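Local structure of DNA-binding response regulator (Paenisporosarcina sp. TG-14, 6JQS) at residues Arg17-Leu22 and Lys41-His46. The protein probably binds DNA as a small LuxR-family, GerE-type transcription factor, consistent with a role in regulating genes in a spore-forming bacterium. Sequence-based numbering, arbitrary orientation.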
loop_
_atom_site.group_PDB
_atom_site.type_symbol
_atom_site.label_atom_id
_atom_site.label_comp_id
_atom_site.label_asym_id
_atom_site.label_seq_id
_atom_site.Cartn_x
_atom_site.Cartn_y
_atom_site.Cartn_z
ATOM N N ARG A 17 1.957 -2.572 -4.412
ATOM C CA ARG A 17 2.405 -3.645 -3.469
ATOM C C ARG A 17 3.601 -3.156 -2.648
ATOM O O ARG A 17 3.612 -3.358 -1.441
ATOM C CB ARG A 17 2.782 -4.938 -4.212
ATOM C CG ARG A 17 3.227 -6.056 -3.272
ATOM C CD ARG A 17 3.722 -7.335 -3.959
ATOM N NE ARG A 17 2.710 -7.863 -4.859
ATOM C CZ ARG A 17 2.630 -7.574 -6.161
ATOM N NH1 ARG A 17 3.509 -6.768 -6.731
ATOM N NH2 ARG A 17 1.664 -8.084 -6.897
ATOM N N GLU A 18 4.561 -2.460 -3.247
ATOM C CA GLU A 18 5.732 -1.963 -2.484
ATOM C C GLU A 18 5.286 -0.910 -1.477
ATOM O O GLU A 18 5.900 -0.828 -0.413
ATOM C CB GLU A 18 6.790 -1.238 -3.314
ATOM C CG GLU A 18 7.575 -2.086 -4.297
ATOM C CD GLU A 18 8.402 -1.166 -5.195
ATOM O OE1 GLU A 18 8.029 -0.983 -6.375
ATOM O OE2 GLU A 18 9.395 -0.594 -4.687
ATOM N N ILE A 19 4.366 -0.021 -1.844
ATOM C CA ILE A 19 3.863 0.974 -0.860
ATOM C C ILE A 19 3.244 0.275 0.372
ATOM O O ILE A 19 3.513 0.722 1.528
ATOM C CB ILE A 19 2.888 1.961 -1.513
ATOM C CG1 ILE A 19 3.617 2.892 -2.483
ATOM C CG2 ILE A 19 2.132 2.709 -0.417
ATOM C CD1 ILE A 19 2.678 3.615 -3.471
ATOM N N PHE A 20 2.352 -0.682 0.170
ATOM C CA PHE A 20 1.653 -1.372 1.276
ATOM C C PHE A 20 2.657 -2.243 2.058
ATOM O O PHE A 20 2.450 -2.360 3.279
ATOM C CB PHE A 20 0.448 -2.162 0.780
ATOM C CG PHE A 20 -0.769 -1.306 0.554
ATOM C CD1 PHE A 20 -1.618 -1.037 1.601
ATOM C CD2 PHE A 20 -0.962 -0.617 -0.632
ATOM C CE1 PHE A 20 -2.667 -0.138 1.473
ATOM C CE2 PHE A 20 -2.044 0.257 -0.770
ATOM C CZ PHE A 20 -2.881 0.491 0.284
ATOM N N GLN A 21 3.642 -2.879 1.415
ATOM C CA GLN A 21 4.691 -3.637 2.183
ATOM C C GLN A 21 5.433 -2.688 3.129
ATOM O O GLN A 21 5.762 -3.088 4.237
ATOM C CB GLN A 21 5.659 -4.372 1.246
ATOM C CG GLN A 21 6.522 -5.382 1.996
ATOM C CD GLN A 21 5.697 -6.459 2.683
ATOM O OE1 GLN A 21 5.182 -7.376 2.061
ATOM N NE2 GLN A 21 5.434 -6.272 3.958
ATOM N N LEU A 22 5.656 -1.428 2.755
ATOM C CA LEU A 22 6.285 -0.449 3.662
ATOM C C LEU A 22 5.337 0.041 4.744
ATOM O O LEU A 22 5.855 0.315 5.848
ATOM C CB LEU A 22 6.907 0.723 2.868
ATOM C CG LEU A 22 7.974 0.320 1.843
ATOM C CD1 LEU A 22 8.625 1.552 1.217
ATOM C CD2 LEU A 22 9.058 -0.555 2.456
ATOM N N LYS A 41 2.298 12.991 -2.234
ATOM C CA LYS A 41 0.913 13.128 -2.770
ATOM C C LYS A 41 0.544 11.894 -3.597
ATOM O O LYS A 41 -0.660 11.462 -3.516
ATOM C CB LYS A 41 0.767 14.418 -3.581
ATOM C CG LYS A 41 0.775 15.679 -2.738
ATOM C CD LYS A 41 0.678 16.955 -3.548
ATOM C CE LYS A 41 1.133 18.157 -2.750
ATOM N NZ LYS A 41 0.775 19.425 -3.434
ATOM N N THR A 42 1.504 11.374 -4.361
ATOM C CA THR A 42 1.319 10.213 -5.265
ATOM C C THR A 42 1.173 8.952 -4.387
ATOM O O THR A 42 0.324 8.123 -4.714
ATOM C CB THR A 42 2.481 10.059 -6.237
ATOM O OG1 THR A 42 2.643 11.270 -6.970
ATOM C CG2 THR A 42 2.314 8.907 -7.216
ATOM N N VAL A 43 1.991 8.835 -3.326
ATOM C CA VAL A 43 1.908 7.708 -2.343
ATOM C C VAL A 43 0.501 7.668 -1.762
ATOM O O VAL A 43 -0.167 6.613 -1.857
ATOM C CB VAL A 43 2.952 7.800 -1.227
ATOM C CG1 VAL A 43 2.701 6.764 -0.128
ATOM C CG2 VAL A 43 4.341 7.687 -1.790
ATOM N N ARG A 44 0.026 8.795 -1.249
ATOM C CA ARG A 44 -1.364 8.930 -0.717
ATOM C C ARG A 44 -2.426 8.540 -1.748
ATOM O O ARG A 44 -3.413 7.833 -1.351
ATOM C CB ARG A 44 -1.576 10.356 -0.206
ATOM C CG ARG A 44 -0.796 10.682 1.057
ATOM C CD ARG A 44 -1.473 11.864 1.720
ATOM N NE ARG A 44 -0.768 12.318 2.895
ATOM C CZ ARG A 44 0.202 13.231 2.911
ATOM N NH1 ARG A 44 0.622 13.811 1.793
ATOM N NH2 ARG A 44 0.756 13.554 4.068
ATOM N N ASN A 45 -2.315 9.011 -2.997
ATOM C CA ASN A 45 -3.308 8.727 -4.067
ATOM C C ASN A 45 -3.256 7.236 -4.421
ATOM O O ASN A 45 -4.316 6.665 -4.708
ATOM C CB ASN A 45 -3.157 9.647 -5.276
ATOM C CG ASN A 45 -3.641 11.051 -4.951
ATOM O OD1 ASN A 45 -4.656 11.210 -4.289
ATOM N ND2 ASN A 45 -2.922 12.049 -5.394
ATOM N N HIS A 46 -2.104 6.603 -4.333
ATOM C CA HIS A 46 -2.009 5.142 -4.614
ATOM C C HIS A 46 -2.769 4.343 -3.543
ATOM O O HIS A 46 -3.444 3.352 -3.869
ATOM C CB HIS A 46 -0.547 4.729 -4.672
ATOM C CG HIS A 46 0.071 4.845 -6.016
ATOM N ND1 HIS A 46 1.178 5.661 -6.245
ATOM C CD2 HIS A 46 -0.247 4.276 -7.196
ATOM C CE1 HIS A 46 1.507 5.573 -7.512
ATOM N NE2 HIS A 46 0.628 4.775 -8.116
#
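Segments 17-22 and 41-46, from helices 14-24 and 40-54, come nearest at I19 and V43, with 7.2 Å between their CA atoms. I19 carries the contact: its CB points at the other helix, and its two branches go to different partners one turn apart. With chi1 at -70° CG1 lies beside the backbone N, leaving the shorter branch, CG2, anti to it and 4.1 Å from CG1 of V43, an ordinary van der Waals contact between methyls of obliquely crossing side chains. The longer branch is extended, with chi2 at 163°, and CD1 of I19 comes within 3.6 Å of CB of H46. The same methyl also lies 3.8 Å from ND1 of H46, approaching the ring at a slant, with the two side chains nearly perpendicular. H46 thus offers the root of its side chain and the near part of the imidazole to the isoleucine. ND1 itself sits 3.0 Å from the carbonyl O of T42, one turn back on its own helix.

L36 of helix 29-36 and I47 of helix 40-54 also pack on I19, while F20, next along, turns to A62, I63 and L66 of helix 59-68. With I19 and V43 buried and its centre about 4 Å from that of the chain, the contact belongs to the core of the four-helix LuxR-type domain, in which helices 29-36 and 40-54 correspond to the helix-turn-helix, the latter probably being the recognition helix. Between the two segments methyls meet the aliphatic root of a histidine and the near part of its imidazole ring, consistent with close fit and burial of carbon, rather than directional bonds, holding this small contact.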